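PDB 3S9V: abietadiene synthase, chloroplastic from Abies grandis, which is a largely helical terpene synthase whose single chain carries an N-terminal terpene synthase domain and a metal-binding domain. Local coordinates for residues Val280-Ile285 with Arg414-Tyr419; Asp542-Leu547 with Glu618-Lys623; Leu255-Asn260 with Cys264-Asp269. One frame throughout, in Å; residues are numbered along the deposited sequence.

Contact 1. Residues Val280-Ile285 with Arg414-Tyr419; sequences VERLGI and RGEVEY
Arg-282 and Glu-416 cross at about a right angle and form a salt bridge, the sole direct side-chain link between the two segments. Both terminal guanidinium nitrogens converge on one carboxylate oxygen, NH1 only weakly: Arg-282 NH2 donates to Glu-416 OE1 at 2.8 Å with an N-H...O angle of 146°, while Arg-282 NH1 adds a weak bond to Glu-416 OE1 at 3.1 Å. This is therefore not a two-oxygen pairing. The two planes stand 61° apart, and NH2 meets OE1 from above the carboxylate plane. The bend of the arginine chain at chi3 (80°) turns the guanidinium so that its NH1/NH2 edge faces OE1 of the glutamate, whose own chain runs extended beyond CG. Such reach is needed, since the CA atoms of Arg-282 and Glu-416 are 10.8 Å apart. The bridge joins the C-terminal end of helix 269-282 to helix 413-422 inside the helical N-terminal domain of a terpene synthase. Near the end of the first helix the backbone turns in a Schellman motif: Ile-285 N bonds Val-280 O and Gly-284 N bonds Glu-281 O, with Gly-284 at positive phi.

A water reinforces the salt bridge. It accepts from Arg-282 NH2 at 3.0 Å, in the guanidinium plane, and donates to the backbone Glu-416 O at 3.1 Å, so the same arginine nitrogen reaches both side chain and main chain of one residue.

Tyr-437 of helix 430-440 makes a cation-pi contact with Arg-282 and also touches Glu-416.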
ATOM      1  N   VAL A 280       7.089   0.555  -6.111  1.00 22.77           N
ATOM      2  CA  VAL A 280       6.840   0.055  -7.465  1.00 20.76           C
ATOM      3  C   VAL A 280       5.497  -0.683  -7.567  1.00 25.47           C
ATOM      4  O   VAL A 280       4.887  -0.732  -8.643  1.00 25.78           O
ATOM      5  CB  VAL A 280       7.979  -0.867  -7.950  1.00 20.70           C
ATOM      6  CG1 VAL A 280       9.277  -0.086  -8.030  1.00 25.89           C
ATOM      7  CG2 VAL A 280       8.131  -2.053  -7.022  1.00 11.45           C
ATOM      8  N   GLU A 281       5.029  -1.254  -6.458  1.00 24.46           N
ATOM      9  CA  GLU A 281       3.737  -1.931  -6.495  1.00 25.66           C
ATOM     10  C   GLU A 281       2.621  -0.889  -6.543  1.00 25.26           C
ATOM     11  O   GLU A 281       1.736  -0.974  -7.390  1.00 28.00           O
ATOM     12  CB  GLU A 281       3.549  -2.842  -5.280  1.00 21.39           C
ATOM     13  CG  GLU A 281       4.505  -4.029  -5.250  1.00 33.67           C
ATOM     14  CD  GLU A 281       4.173  -5.031  -4.158  1.00 42.95           C
ATOM     15  OE1 GLU A 281       4.013  -4.614  -2.988  1.00 38.70           O
ATOM     16  OE2 GLU A 281       4.083  -6.241  -4.471  1.00 45.34           O
ATOM     17  N   ARG A 282       2.683   0.099  -5.649  1.00 23.19           N
ATOM     18  CA  ARG A 282       1.678   1.168  -5.587  1.00 23.02           C
ATOM     19  C   ARG A 282       1.618   2.007  -6.866  1.00 23.39           C
ATOM     20  O   ARG A 282       0.563   2.545  -7.208  1.00 21.19           O
ATOM     21  CB  ARG A 282       1.955   2.108  -4.412  1.00 13.95           C
ATOM     22  CG  ARG A 282       1.838   1.476  -3.049  1.00 26.32           C
ATOM     23  CD  ARG A 282       2.163   2.493  -1.964  1.00 35.09           C
ATOM     24  NE  ARG A 282       1.055   3.398  -1.670  1.00 28.18           N
ATOM     25  CZ  ARG A 282       1.137   4.417  -0.819  1.00 30.61           C
ATOM     26  NH1 ARG A 282       2.277   4.663  -0.191  1.00 26.25           N
ATOM     27  NH2 ARG A 282       0.072   5.168  -0.563  1.00 21.54           N
ATOM     28  N   LEU A 283       2.753   2.138  -7.551  1.00 22.52           N
ATOM     29  CA  LEU A 283       2.803   2.897  -8.797  1.00 24.22           C
ATOM     30  C   LEU A 283       2.343   2.038  -9.977  1.00 23.78           C
ATOM     31  O   LEU A 283       2.236   2.526 -11.098  1.00 24.94           O
ATOM     32  CB  LEU A 283       4.218   3.419  -9.061  1.00 20.98           C
ATOM     33  CG  LEU A 283       4.681   4.622  -8.236  1.00 28.98           C
ATOM     34  CD1 LEU A 283       6.127   4.945  -8.596  1.00 22.86           C
ATOM     35  CD2 LEU A 283       3.777   5.827  -8.508  1.00 22.61           C
ATOM     36  N   GLY A 284       2.095   0.756  -9.713  1.00 23.00           N
ATOM     37  CA  GLY A 284       1.613  -0.158 -10.739  1.00 22.54           C
ATOM     38  C   GLY A 284       2.598  -0.689 -11.767  1.00 24.14           C
ATOM     39  O   GLY A 284       2.174  -1.216 -12.797  1.00 27.45           O
ATOM     40  N   ILE A 285       3.895  -0.583 -11.490  1.00 20.82           N
ATOM     41  CA  ILE A 285       4.923  -1.042 -12.425  1.00 20.45           C
ATOM     42  C   ILE A 285       5.724  -2.247 -11.932  1.00 25.56           C
ATOM     43  O   ILE A 285       6.761  -2.591 -12.512  1.00 26.31           O
ATOM     44  CB  ILE A 285       5.925   0.088 -12.742  1.00 16.90           C
ATOM     45  CG1 ILE A 285       6.495   0.656 -11.441  1.00 20.78           C
ATOM     46  CG2 ILE A 285       5.237   1.188 -13.531  1.00 21.07           C
ATOM     47  CD1 ILE A 285       7.551   1.734 -11.636  1.00 17.46           C
ATOM     48  N   ARG A 414      -2.222  13.631   2.697  1.00 28.97           N
ATOM     49  CA  ARG A 414      -3.676  13.705   2.803  1.00 27.90           C
ATOM     50  C   ARG A 414      -4.324  12.924   1.670  1.00 27.41           C
ATOM     51  O   ARG A 414      -5.303  12.209   1.877  1.00 28.56           O
ATOM     52  CB  ARG A 414      -4.156  15.153   2.756  1.00 33.81           C
ATOM     53  CG  ARG A 414      -5.643  15.304   3.048  1.00 35.15           C
ATOM     54  CD  ARG A 414      -6.150  16.680   2.660  1.00 41.64           C
ATOM     55  NE  ARG A 414      -7.569  16.841   2.961  1.00 41.82           N
ATOM     56  CZ  ARG A 414      -8.065  16.950   4.188  1.00 39.50           C
ATOM     57  NH1 ARG A 414      -7.260  16.917   5.235  1.00 40.45           N
ATOM     58  NH2 ARG A 414      -9.370  17.090   4.367  1.00 44.56           N
ATOM     59  N   GLY A 415      -3.772  13.062   0.469  1.00 27.83           N
ATOM     60  CA  GLY A 415      -4.311  12.346  -0.669  1.00 24.26           C
ATOM     61  C   GLY A 415      -4.197  10.839  -0.489  1.00 25.41           C
ATOM     62  O   GLY A 415      -5.089  10.086  -0.883  1.00 23.21           O
ATOM     63  N   GLU A 416      -3.092  10.390   0.100  1.00 23.62           N
ATOM     64  CA  GLU A 416      -2.898   8.963   0.325  1.00 25.01           C
ATOM     65  C   GLU A 416      -3.863   8.470   1.390  1.00 20.01           C
ATOM     66  O   GLU A 416      -4.388   7.364   1.307  1.00 22.41           O
ATOM     67  CB  GLU A 416      -1.461   8.675   0.758  1.00 24.52           C
ATOM     68  CG  GLU A 416      -0.434   8.837  -0.344  1.00 21.15           C
ATOM     69  CD  GLU A 416       0.976   8.521   0.138  1.00 31.23           C
ATOM     70  OE1 GLU A 416       1.191   7.411   0.682  1.00 30.02           O
ATOM     71  OE2 GLU A 416       1.868   9.379  -0.026  1.00 29.79           O
ATOM     72  N   VAL A 417      -4.095   9.296   2.396  1.00 20.09           N
ATOM     73  CA  VAL A 417      -5.016   8.927   3.452  1.00 23.87           C
ATOM     74  C   VAL A 417      -6.430   8.856   2.877  1.00 27.31           C
ATOM     75  O   VAL A 417      -7.091   7.820   2.959  1.00 28.55           O
ATOM     76  CB  VAL A 417      -4.972   9.949   4.605  1.00 22.11           C
ATOM     77  CG1 VAL A 417      -6.052   9.637   5.634  1.00 23.68           C
ATOM     78  CG2 VAL A 417      -3.590   9.917   5.255  1.00 22.84           C
ATOM     79  N   GLU A 418      -6.883   9.950   2.276  1.00 27.66           N
ATOM     80  CA  GLU A 418      -8.220   9.983   1.706  1.00 28.16           C
ATOM     81  C   GLU A 418      -8.496   8.771   0.824  1.00 25.07           C
ATOM     82  O   GLU A 418      -9.581   8.197   0.885  1.00 24.46           O
ATOM     83  CB  GLU A 418      -8.435  11.271   0.907  1.00 27.25           C
ATOM     84  CG  GLU A 418      -8.809  12.467   1.766  1.00 42.56           C
ATOM     85  CD  GLU A 418      -9.060  13.719   0.944  1.00 62.27           C
ATOM     86  OE1 GLU A 418      -9.476  14.746   1.527  1.00 63.76           O
ATOM     87  OE2 GLU A 418      -8.838  13.673  -0.288  1.00 69.90           O
ATOM     88  N   TYR A 419      -7.519   8.380   0.008  1.00 22.74           N
ATOM     89  CA  TYR A 419      -7.708   7.225  -0.865  1.00 25.16           C
ATOM     90  C   TYR A 419      -7.821   5.940  -0.045  1.00 26.58           C
ATOM     91  O   TYR A 419      -8.758   5.158  -0.218  1.00 26.75           O
ATOM     92  CB  TYR A 419      -6.551   7.077  -1.853  1.00 21.14           C
ATOM     93  CG  TYR A 419      -6.757   5.901  -2.786  1.00 27.31           C
ATOM     94  CD1 TYR A 419      -7.632   5.994  -3.869  1.00 29.77           C
ATOM     95  CD2 TYR A 419      -6.155   4.668  -2.529  1.00 26.01           C
ATOM     96  CE1 TYR A 419      -7.912   4.885  -4.669  1.00 35.57           C
ATOM     97  CE2 TYR A 419      -6.428   3.551  -3.322  1.00 31.99           C
ATOM     98  CZ  TYR A 419      -7.309   3.667  -4.388  1.00 34.11           C
ATOM     99  OH  TYR A 419      -7.599   2.565  -5.161  1.00 42.20           O
TER
HETATM  100  O   HOH W   1      -2.936   5.493  -0.634  1.00 28.34           O

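Contact 2. Residues Asp542-Leu547 with Glu618-Lys623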
ATOM      1  N   ASP A 542     -35.495 -12.224 -15.792  1.00 37.57           N
ATOM      2  CA  ASP A 542     -36.182 -11.455 -14.761  1.00 44.98           C
ATOM      3  C   ASP A 542     -37.223 -10.528 -15.382  1.00 47.56           C
ATOM      4  O   ASP A 542     -37.826  -9.708 -14.690  1.00 45.00           O
ATOM      5  CB  ASP A 542     -35.170 -10.641 -13.944  1.00 48.40           C
ATOM      6  CG  ASP A 542     -35.818  -9.876 -12.805  1.00 53.51           C
ATOM      7  OD1 ASP A 542     -36.566 -10.501 -12.024  1.00 63.90           O
ATOM      8  OD2 ASP A 542     -35.577  -8.656 -12.685  1.00 49.50           O
ATOM      9  N   ALA A 543     -37.433 -10.673 -16.689  1.00 51.68           N
ATOM     10  CA  ALA A 543     -38.393  -9.842 -17.411  1.00 56.57           C
ATOM     11  C   ALA A 543     -39.826 -10.167 -16.998  1.00 60.66           C
ATOM     12  O   ALA A 543     -40.776  -9.552 -17.486  1.00 61.46           O
ATOM     13  CB  ALA A 543     -38.223 -10.032 -18.918  1.00 52.73           C
ATOM     14  N   HIS A 544     -39.971 -11.134 -16.096  1.00 63.25           N
ATOM     15  CA  HIS A 544     -41.283 -11.547 -15.606  1.00 64.46           C
ATOM     16  C   HIS A 544     -42.208 -11.995 -16.734  1.00 63.63           C
ATOM     17  O   HIS A 544     -43.434 -11.940 -16.606  1.00 62.66           O
ATOM     18  CB  HIS A 544     -41.925 -10.405 -14.811  1.00 67.08           C
ATOM     19  CG  HIS A 544     -41.253 -10.132 -13.500  1.00 73.61           C
ATOM     20  ND1 HIS A 544     -41.415  -8.949 -12.811  1.00 73.58           N
ATOM     21  CD2 HIS A 544     -40.427 -10.896 -12.744  1.00 79.44           C
ATOM     22  CE1 HIS A 544     -40.718  -8.996 -11.689  1.00 77.29           C
ATOM     23  NE2 HIS A 544     -40.110 -10.166 -11.624  1.00 78.52           N
ATOM     24  N   GLY A 545     -41.610 -12.432 -17.841  1.00 62.44           N
ATOM     25  CA  GLY A 545     -42.386 -12.905 -18.971  1.00 57.99           C
ATOM     26  C   GLY A 545     -42.956 -14.266 -18.622  1.00 55.42           C
ATOM     27  O   GLY A 545     -43.462 -14.456 -17.515  1.00 58.51           O
ATOM     28  N   SER A 546     -42.881 -15.220 -19.544  1.00 48.51           N
ATOM     29  CA  SER A 546     -43.401 -16.549 -19.258  1.00 41.14           C
ATOM     30  C   SER A 546     -42.253 -17.522 -19.029  1.00 37.39           C
ATOM     31  O   SER A 546     -41.213 -17.435 -19.688  1.00 31.30           O
ATOM     32  CB  SER A 546     -44.275 -17.055 -20.406  1.00 39.26           C
ATOM     33  OG  SER A 546     -43.506 -17.732 -21.381  1.00 37.16           O
ATOM     34  N   LEU A 547     -42.453 -18.438 -18.084  1.00 34.28           N
ATOM     35  CA  LEU A 547     -41.459 -19.450 -17.755  1.00 32.50           C
ATOM     36  C   LEU A 547     -41.336 -20.451 -18.900  1.00 31.36           C
ATOM     37  O   LEU A 547     -40.258 -20.990 -19.160  1.00 28.44           O
ATOM     38  CB  LEU A 547     -41.862 -20.176 -16.477  1.00 30.91           C
ATOM     39  CG  LEU A 547     -41.819 -19.332 -15.204  1.00 33.77           C
ATOM     40  CD1 LEU A 547     -42.569 -20.037 -14.083  1.00 32.37           C
ATOM     41  CD2 LEU A 547     -40.367 -19.086 -14.816  1.00 34.01           C
ATOM     42  N   GLU A 618     -38.940 -18.662 -11.076  1.00 32.84           N
ATOM     43  CA  GLU A 618     -40.057 -19.462 -10.585  1.00 33.70           C
ATOM     44  C   GLU A 618     -40.504 -18.951  -9.225  1.00 33.01           C
ATOM     45  O   GLU A 618     -41.700 -18.875  -8.946  1.00 35.86           O
ATOM     46  CB  GLU A 618     -39.663 -20.938 -10.510  1.00 30.77           C
ATOM     47  CG  GLU A 618     -39.281 -21.500 -11.874  1.00 39.01           C
ATOM     48  CD  GLU A 618     -38.744 -22.919 -11.820  1.00 40.33           C
ATOM     49  OE1 GLU A 618     -37.998 -23.237 -10.866  1.00 45.04           O
ATOM     50  OE2 GLU A 618     -39.053 -23.705 -12.744  1.00 27.73           O
ATOM     51  N   TRP A 619     -39.540 -18.593  -8.384  1.00 31.41           N
ATOM     52  CA  TRP A 619     -39.859 -18.064  -7.066  1.00 34.61           C
ATOM     53  C   TRP A 619     -40.581 -16.735  -7.240  1.00 36.69           C
ATOM     54  O   TRP A 619     -41.497 -16.411  -6.491  1.00 34.95           O
ATOM     55  CB  TRP A 619     -38.590 -17.806  -6.250  1.00 31.09           C
ATOM     56  CG  TRP A 619     -37.905 -19.013  -5.703  1.00 28.11           C
ATOM     57  CD1 TRP A 619     -38.440 -20.256  -5.513  1.00 24.38           C
ATOM     58  CD2 TRP A 619     -36.567 -19.070  -5.207  1.00 23.96           C
ATOM     59  NE1 TRP A 619     -37.518 -21.081  -4.924  1.00 19.92           N
ATOM     60  CE2 TRP A 619     -36.358 -20.380  -4.724  1.00 26.47           C
ATOM     61  CE3 TRP A 619     -35.523 -18.140  -5.119  1.00 24.15           C
ATOM     62  CZ2 TRP A 619     -35.144 -20.784  -4.160  1.00 22.66           C
ATOM     63  CZ3 TRP A 619     -34.316 -18.542  -4.557  1.00 23.78           C
ATOM     64  CH2 TRP A 619     -34.139 -19.852  -4.086  1.00 24.50           C
ATOM     65  N   SER A 620     -40.138 -15.966  -8.230  1.00 38.94           N
ATOM     66  CA  SER A 620     -40.707 -14.657  -8.511  1.00 42.82           C
ATOM     67  C   SER A 620     -42.170 -14.740  -8.941  1.00 42.87           C
ATOM     68  O   SER A 620     -43.036 -14.110  -8.334  1.00 42.81           O
ATOM     69  CB  SER A 620     -39.881 -13.951  -9.594  1.00 44.23           C
ATOM     70  OG  SER A 620     -40.229 -12.578  -9.692  1.00 52.67           O
ATOM     71  N   GLU A 621     -42.445 -15.522  -9.979  1.00 44.44           N
ATOM     72  CA  GLU A 621     -43.812 -15.659 -10.468  1.00 47.39           C
ATOM     73  C   GLU A 621     -44.730 -16.222  -9.382  1.00 46.23           C
ATOM     74  O   GLU A 621     -45.913 -15.890  -9.331  1.00 47.04           O
ATOM     75  CB  GLU A 621     -43.841 -16.542 -11.725  1.00 49.94           C
ATOM     76  CG  GLU A 621     -44.119 -18.014 -11.497  1.00 64.80           C
ATOM     77  CD  GLU A 621     -45.587 -18.296 -11.216  1.00 75.35           C
ATOM     78  OE1 GLU A 621     -46.441 -17.883 -12.032  1.00 77.95           O
ATOM     79  OE2 GLU A 621     -45.885 -18.933 -10.183  1.00 81.04           O
ATOM     80  N   ALA A 622     -44.186 -17.068  -8.511  1.00 44.29           N
ATOM     81  CA  ALA A 622     -44.975 -17.645  -7.425  1.00 42.82           C
ATOM     82  C   ALA A 622     -44.861 -16.763  -6.188  1.00 42.65           C
ATOM     83  O   ALA A 622     -45.449 -17.055  -5.149  1.00 44.68           O
ATOM     84  CB  ALA A 622     -44.491 -19.057  -7.106  1.00 35.63           C
ATOM     85  N   LYS A 623     -44.103 -15.679  -6.317  1.00 44.45           N
ATOM     86  CA  LYS A 623     -43.890 -14.742  -5.219  1.00 46.94           C
ATOM     87  C   LYS A 623     -43.504 -15.481  -3.949  1.00 47.03           C
ATOM     88  O   LYS A 623     -44.102 -15.290  -2.890  1.00 47.63           O
ATOM     89  CB  LYS A 623     -45.150 -13.904  -4.979  1.00 53.63           C
ATOM     90  CG  LYS A 623     -45.458 -12.919  -6.100  1.00 60.26           C
ATOM     91  CD  LYS A 623     -46.600 -12.001  -5.714  1.00 71.55           C
ATOM     92  CE  LYS A 623     -46.879 -10.969  -6.793  1.00 76.89           C
ATOM     93  NZ  LYS A 623     -47.959 -10.030  -6.375  1.00 79.10           N
TER
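Leu-547 divides its two methyls between two glutamates about one helical turn apart on the helix end facing it. Its CD1 lies 3.6 Å from CG of Glu-621, and its CD2 lies 4.0 Å from CG of Glu-618; both glutamates offer aliphatic carbon here, and their chains run at roughly a right angle to the leucine. A second touch is polar: His-544 NE2 comes within 3.1 Å of Ser-620 OG, with the hydroxyl set obliquely to the imidazole. The serine carries OG beside its carbonyl carbon (chi1 -168°), and this turns the oxygen to the histidine.

Behind these groups lies a second shell. His-544 has left-handed helical backbone angles (positive phi), and Asp-542 O sits against one face of its ring, offset toward the rim, 3.4 Å from the plane. Asp-542 itself is the last aspartate of the DDLYD sequence, the aspartate-rich DDxxD motif of terpene synthase metal-binding domains, so this loop directly follows that motif. Ser-546 is the N-cap of the helix that Leu-547 begins, its OG bonding Asp-549 N. Across the contact, the backbone closes at Lys-623 in a Schellman motif, with Lys-623 N bonded to Ser-620 O.

The contact lies at the surface: the loop between helices 521-541 and 547-559 rests against the C-terminal end of helix 599-621, which in turn packs Trp-619 on helix 628-638.

Contact 3. Residues Leu255-Asn260 with Cys264-Asp269; sequences LKKFGN and CHYPLD
Phe-258 and Tyr-266 form a T-shaped (edge-to-face) aromatic pair that ties the end of helix 245-258 to the connection leading on to helix 269-282, within the N-terminal terpene synthase domain. The edge of Phe-258 points at the face of Tyr-266, with the ring centroids 4.8 Å apart and the planes at 72°. The closest atoms of the two rings are Phe-258 CZ and Tyr-266 CE1, 3.4 Å apart. With CG of the phenylalanine beside its backbone N (chi1 -53°), the CE1-CZ edge of the ring is directed at the tyrosine, which comes from the opposite direction.

The methylenes of Lys-257 pack round the tyrosine hydroxyl; the lysine chain bends at chi2 and chi4 and crosses the tyrosine at about a right angle. Its CG lies 3.3 Å from Tyr-266 OH, and its CE returns to within 3.4 Å of that oxygen. The same chain also covers a face of Phe-258, with Lys-257 CD above the ring centre.

Polar ends are held outside the two segments: Tyr-266 OH is hydrogen-bonded to Gly-50 O, and Lys-257 NZ makes a salt bridge with Glu-51.

The peptide bond from Tyr-266 to Pro-267 is cis, consistent with the proline ring lying against the tyrosine face. Pro-267 CB is 3.9 Å from the plane of the tyrosine ring and offset toward the rim; over the centre of the opposite face stands Phe-258 CE1, 3.5 Å from the plane.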
ATOM      1  N   LEU A 255      31.749   3.611   8.081  1.00 19.87           N
ATOM      2  CA  LEU A 255      32.748   4.244   7.226  1.00 22.93           C
ATOM      3  C   LEU A 255      33.226   3.324   6.107  1.00 26.55           C
ATOM      4  O   LEU A 255      33.792   3.789   5.112  1.00 23.71           O
ATOM      5  CB  LEU A 255      33.940   4.721   8.057  1.00 19.05           C
ATOM      6  CG  LEU A 255      33.635   5.981   8.864  1.00 21.56           C
ATOM      7  CD1 LEU A 255      34.764   6.281   9.821  1.00 15.77           C
ATOM      8  CD2 LEU A 255      33.416   7.143   7.901  1.00 22.60           C
ATOM      9  N   LYS A 256      33.001   2.025   6.265  1.00 28.91           N
ATOM     10  CA  LYS A 256      33.397   1.079   5.234  1.00 32.92           C
ATOM     11  C   LYS A 256      32.508   1.350   4.025  1.00 34.36           C
ATOM     12  O   LYS A 256      32.955   1.288   2.878  1.00 35.38           O
ATOM     13  CB  LYS A 256      33.204  -0.362   5.718  1.00 40.60           C
ATOM     14  CG  LYS A 256      33.493  -1.417   4.655  1.00 44.78           C
ATOM     15  CD  LYS A 256      33.471  -2.827   5.228  1.00 49.39           C
ATOM     16  CE  LYS A 256      32.103  -3.193   5.794  1.00 59.58           C
ATOM     17  NZ  LYS A 256      31.038  -3.257   4.751  1.00 61.19           N
ATOM     18  N   LYS A 257      31.248   1.677   4.303  1.00 32.30           N
ATOM     19  CA  LYS A 257      30.268   1.968   3.265  1.00 29.39           C
ATOM     20  C   LYS A 257      30.406   3.390   2.695  1.00 30.33           C
ATOM     21  O   LYS A 257      30.394   3.579   1.477  1.00 27.52           O
ATOM     22  CB  LYS A 257      28.850   1.779   3.832  1.00 33.30           C
ATOM     23  CG  LYS A 257      27.725   1.579   2.792  1.00 33.73           C
ATOM     24  CD  LYS A 257      27.568   2.762   1.848  1.00 40.90           C
ATOM     25  CE  LYS A 257      26.366   2.592   0.923  1.00 49.59           C
ATOM     26  NZ  LYS A 257      26.450   1.364   0.081  1.00 53.40           N
ATOM     27  N   PHE A 258      30.560   4.386   3.564  1.00 29.04           N
ATOM     28  CA  PHE A 258      30.642   5.766   3.088  1.00 25.59           C
ATOM     29  C   PHE A 258      32.014   6.430   2.996  1.00 27.28           C
ATOM     30  O   PHE A 258      32.106   7.594   2.616  1.00 29.06           O
ATOM     31  CB  PHE A 258      29.708   6.641   3.919  1.00 23.45           C
ATOM     32  CG  PHE A 258      28.302   6.131   3.969  1.00 22.72           C
ATOM     33  CD1 PHE A 258      27.859   5.380   5.046  1.00 19.28           C
ATOM     34  CD2 PHE A 258      27.422   6.386   2.922  1.00 26.41           C
ATOM     35  CE1 PHE A 258      26.556   4.887   5.088  1.00 22.11           C
ATOM     36  CE2 PHE A 258      26.121   5.898   2.951  1.00 28.34           C
ATOM     37  CZ  PHE A 258      25.685   5.147   4.040  1.00 25.64           C
ATOM     38  N   GLY A 259      33.072   5.711   3.355  1.00 24.19           N
ATOM     39  CA  GLY A 259      34.408   6.269   3.258  1.00 22.76           C
ATOM     40  C   GLY A 259      34.856   7.424   4.145  1.00 27.86           C
ATOM     41  O   GLY A 259      35.698   7.229   5.029  1.00 29.95           O
ATOM     42  N   ASN A 260      34.319   8.623   3.928  1.00 23.78           N
ATOM     43  CA  ASN A 260      34.751   9.783   4.709  1.00 20.99           C
ATOM     44  C   ASN A 260      33.651  10.540   5.454  1.00 20.94           C
ATOM     45  O   ASN A 260      33.870  11.657   5.919  1.00 21.24           O
ATOM     46  CB  ASN A 260      35.507  10.748   3.795  1.00 22.00           C
ATOM     47  CG  ASN A 260      34.640  11.281   2.665  1.00 30.18           C
ATOM     48  OD1 ASN A 260      33.537  10.778   2.424  1.00 24.63           O
ATOM     49  ND2 ASN A 260      35.136  12.303   1.963  1.00 22.60           N
ATOM     50  N   CYS A 264      22.689   9.697   9.396  1.00 17.27           N
ATOM     51  CA  CYS A 264      22.193   9.909  10.754  1.00 22.89           C
ATOM     52  C   CYS A 264      21.655   8.628  11.395  1.00 22.52           C
ATOM     53  O   CYS A 264      21.166   8.645  12.525  1.00 22.26           O
ATOM     54  CB  CYS A 264      21.133  11.021  10.797  1.00 26.16           C
ATOM     55  SG  CYS A 264      19.667  10.752   9.806  1.00 27.94           S
ATOM     56  N   HIS A 265      21.764   7.521  10.664  1.00 18.99           N
ATOM     57  CA  HIS A 265      21.343   6.202  11.139  1.00 17.93           C
ATOM     58  C   HIS A 265      21.664   5.166  10.073  1.00 19.19           C
ATOM     59  O   HIS A 265      21.498   5.410   8.874  1.00 20.46           O
ATOM     60  CB  HIS A 265      19.853   6.187  11.490  1.00 15.91           C
ATOM     61  CG  HIS A 265      18.991   6.903  10.500  1.00 23.24           C
ATOM     62  ND1 HIS A 265      17.785   7.472  10.846  1.00 23.08           N
ATOM     63  CD2 HIS A 265      19.166   7.161   9.182  1.00 20.51           C
ATOM     64  CE1 HIS A 265      17.254   8.054   9.784  1.00 30.24           C
ATOM     65  NE2 HIS A 265      18.072   7.879   8.762  1.00 30.64           N
ATOM     66  N   TYR A 266      22.148   4.014  10.517  1.00 19.30           N
ATOM     67  CA  TYR A 266      22.538   2.946   9.611  1.00 22.00           C
ATOM     68  C   TYR A 266      22.603   1.649  10.409  1.00 21.52           C
ATOM     69  O   TYR A 266      22.812   1.673  11.621  1.00 22.34           O
ATOM     70  CB  TYR A 266      23.921   3.257   9.015  1.00 18.75           C
ATOM     71  CG  TYR A 266      24.111   2.804   7.586  1.00 21.74           C
ATOM     72  CD1 TYR A 266      23.336   3.339   6.554  1.00 17.96           C
ATOM     73  CD2 TYR A 266      25.046   1.819   7.265  1.00 22.36           C
ATOM     74  CE1 TYR A 266      23.484   2.897   5.230  1.00 19.12           C
ATOM     75  CE2 TYR A 266      25.204   1.370   5.943  1.00 24.57           C
ATOM     76  CZ  TYR A 266      24.418   1.915   4.938  1.00 22.09           C
ATOM     77  OH  TYR A 266      24.573   1.478   3.647  1.00 26.37           O
ATOM     78  N   PRO A 267      22.379   0.501   9.746  1.00 24.24           N
ATOM     79  CA  PRO A 267      22.069   0.417   8.313  1.00 18.74           C
ATOM     80  C   PRO A 267      20.582   0.688   8.049  1.00 20.68           C
ATOM     81  O   PRO A 267      19.823   0.994   8.978  1.00 17.85           O
ATOM     82  CB  PRO A 267      22.495  -1.009   7.952  1.00 21.38           C
ATOM     83  CG  PRO A 267      22.211  -1.773   9.221  1.00 24.19           C
ATOM     84  CD  PRO A 267      22.704  -0.831  10.300  1.00 26.25           C
ATOM     85  N   LEU A 268      20.163   0.569   6.792  1.00 19.70           N
ATOM     86  CA  LEU A 268      18.771   0.829   6.428  1.00 20.79           C
ATOM     87  C   LEU A 268      18.225  -0.222   5.462  1.00 21.76           C
ATOM     88  O   LEU A 268      17.290   0.040   4.705  1.00 20.55           O
ATOM     89  CB  LEU A 268      18.675   2.217   5.786  1.00 15.15           C
ATOM     90  CG  LEU A 268      19.159   3.389   6.652  1.00 21.89           C
ATOM     91  CD1 LEU A 268      19.166   4.670   5.832  1.00 14.95           C
ATOM     92  CD2 LEU A 268      18.250   3.542   7.872  1.00 19.77           C
ATOM     93  N   ASP A 269      18.807  -1.417   5.518  1.00 22.91           N
ATOM     94  CA  ASP A 269      18.457  -2.517   4.628  1.00 23.95           C
ATOM     95  C   ASP A 269      17.008  -3.001   4.563  1.00 23.36           C
ATOM     96  O   ASP A 269      16.536  -3.362   3.488  1.00 23.14           O
ATOM     97  CB  ASP A 269      19.380  -3.713   4.900  1.00 28.23           C
ATOM     98  CG  ASP A 269      19.375  -4.146   6.360  1.00 34.10           C
ATOM     99  OD1 ASP A 269      19.680  -5.331   6.626  1.00 42.23           O
ATOM    100  OD2 ASP A 269      19.084  -3.312   7.241  1.00 33.21           O
TER

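Overall arrangement
From the N terminus, contact 3 comes first and closes the shortest loop, three residues between 255-260 and 264-269, at the step from helix 245-258 to helix 269-282. That second helix then runs to contact 1, which closes a loop of 128 residues by reaching helix 413-422; the centres of the two contacts are about 30 Å apart, and both lie in the N-terminal terpene synthase domain. Contact 2, in the metal-binding domain, joins the loop between helices 521-541 and 547-559 to the end of helix 599-621, closing a loop of 70 mostly helical residues. The three follow in series, so none nests in or crosses another. Contacts 2 and 3 lie on opposite sides of the chain's centre, about 73 Å between centres.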